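Long-range contact in fiber (Murine adenovirus 2, PDB 5NBH), which forms, through this distal part, the trimeric tip of the viral fibre, which binds N-acetylglucosamine and probably helps attach the virus to host cells: residues Ile168-Asp173 with Leu202-Gly207. Numbering follows the deposited sequence.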
# COMPACT_ATOMS: atom_id res chain seq x y z
N ILE A 168 12.65 6.40 -4.97
CA ILE A 168 11.52 7.36 -5.10
C ILE A 168 11.50 8.11 -6.43
O ILE A 168 10.51 8.74 -6.72
CB ILE A 168 11.49 8.41 -3.97
CG1 ILE A 168 12.70 9.39 -4.09
CG2 ILE A 168 11.31 7.73 -2.63
CD1 ILE A 168 12.60 10.65 -3.31
N LEU A 169 12.56 8.02 -7.24
CA LEU A 169 12.72 8.88 -8.41
C LEU A 169 11.92 8.41 -9.59
O LEU A 169 12.08 7.26 -10.02
CB LEU A 169 14.19 8.99 -8.81
CG LEU A 169 15.09 9.68 -7.78
CD1 LEU A 169 16.53 9.44 -8.13
CD2 LEU A 169 14.84 11.18 -7.67
N PRO A 170 11.01 9.26 -10.12
CA PRO A 170 10.29 8.94 -11.33
C PRO A 170 11.05 9.35 -12.60
O PRO A 170 12.15 9.86 -12.50
CB PRO A 170 9.03 9.79 -11.18
CG PRO A 170 9.55 11.04 -10.57
CD PRO A 170 10.69 10.64 -9.68
N THR A 171 10.47 9.09 -13.77
CA THR A 171 11.13 9.40 -15.04
C THR A 171 11.41 10.92 -15.09
O THR A 171 10.53 11.74 -14.74
CB THR A 171 10.34 8.93 -16.29
OG1 THR A 171 11.04 9.37 -17.47
CG2 THR A 171 8.95 9.51 -16.34
N SER A 172 12.63 11.27 -15.50
CA SER A 172 13.02 12.67 -15.72
C SER A 172 12.82 13.14 -17.15
O SER A 172 13.29 14.23 -17.51
CB SER A 172 14.49 12.87 -15.34
OG SER A 172 15.31 12.08 -16.21
N ASP A 173 12.14 12.33 -17.97
CA ASP A 173 11.74 12.74 -19.33
C ASP A 173 10.92 14.03 -19.24
O ASP A 173 9.85 14.06 -18.66
CB ASP A 173 10.92 11.62 -19.98
CG ASP A 173 10.50 11.94 -21.40
OD1 ASP A 173 10.50 13.13 -21.82
OD2 ASP A 173 10.15 10.97 -22.10
N LEU A 202 4.67 16.11 -10.22
CA LEU A 202 6.04 15.63 -10.17
C LEU A 202 6.81 16.23 -11.33
O LEU A 202 6.40 16.08 -12.48
CB LEU A 202 6.08 14.11 -10.33
CG LEU A 202 5.81 13.30 -9.04
CD1 LEU A 202 4.64 13.75 -8.21
CD2 LEU A 202 5.71 11.82 -9.45
N THR A 203 7.92 16.87 -11.04
CA THR A 203 8.76 17.46 -12.12
C THR A 203 10.23 17.34 -11.78
O THR A 203 10.58 17.09 -10.64
CB THR A 203 8.46 18.96 -12.30
OG1 THR A 203 8.65 19.67 -11.08
CG2 THR A 203 7.04 19.15 -12.77
N TYR A 204 11.10 17.56 -12.77
CA TYR A 204 12.49 17.82 -12.49
C TYR A 204 12.84 19.23 -13.02
O TYR A 204 12.42 19.61 -14.13
CB TYR A 204 13.41 16.85 -13.17
CG TYR A 204 13.46 15.43 -12.62
CD1 TYR A 204 12.44 14.52 -12.90
CD2 TYR A 204 14.54 15.01 -11.85
CE1 TYR A 204 12.48 13.23 -12.39
CE2 TYR A 204 14.62 13.69 -11.38
CZ TYR A 204 13.59 12.82 -11.67
OH TYR A 204 13.67 11.51 -11.22
N ARG A 205 13.62 19.93 -12.24
CA ARG A 205 14.30 21.15 -12.72
C ARG A 205 15.58 21.38 -11.97
O ARG A 205 15.71 20.99 -10.82
CB ARG A 205 13.37 22.35 -12.63
CG ARG A 205 13.03 22.86 -11.23
CD ARG A 205 12.29 24.20 -11.38
NE ARG A 205 12.03 24.83 -10.10
CZ ARG A 205 11.00 24.55 -9.29
NH1 ARG A 205 10.09 23.64 -9.62
NH2 ARG A 205 10.87 25.19 -8.13
N LEU A 206 16.55 22.01 -12.64
CA LEU A 206 17.80 22.37 -11.99
C LEU A 206 18.56 21.11 -11.46
O LEU A 206 19.31 21.21 -10.51
CB LEU A 206 17.54 23.39 -10.89
CG LEU A 206 16.67 24.61 -11.31
CD1 LEU A 206 16.59 25.61 -10.18
CD2 LEU A 206 17.16 25.28 -12.60
N GLY A 207 18.33 19.97 -12.10
CA GLY A 207 18.94 18.69 -11.76
C GLY A 207 18.24 17.92 -10.64
O GLY A 207 18.71 16.84 -10.25
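Tyr-204 reaches from the end of strand 191-205 into the loop 168-173, and its hydroxyl donates a hydrogen bond to the backbone carbonyl of Pro-170, OH to O 2.6 Å. The donor is tilted 20° from the carbonyl plane. That acceptor sits at the ring's edge, while the CB of Ser-172 lies over one face, 3.6 Å from the ring centroid and nearly on the normal, a CH-pi contact. A chi1 of -72° sets CG of Tyr-204 anti to its own carbonyl carbon, and chi2 turns that face of the ring to Ser-172 CB. Around the phenol oxygen, Leu-169 brings CB to 3.5 Å from Tyr-204 OH, its side chain crossing that of the tyrosine roughly at right angles. Strand 191-205 is an inner strand of the GHID sheet in the ABCJ-GHID beta-sandwich of the fibre head, and the loop leads into 179-188 at the edge of that sheet. Phe-209 of strand 208-217 also meets the Tyr-204 ring, their planes inclined by about 35°. Two residues back along the strand, Leu-202 sends CD2 to 4.1 Å from CG of the Pro-170 ring, with Tyr-230 of the other sheet touching both side chains. Beyond Pro-170 the loop bends in an ST turn: Thr-171 OG1 accepts from the backbone N of Asp-173 at 3.2 Å, and Thr-171 packs on Asn-90 of a second subunit.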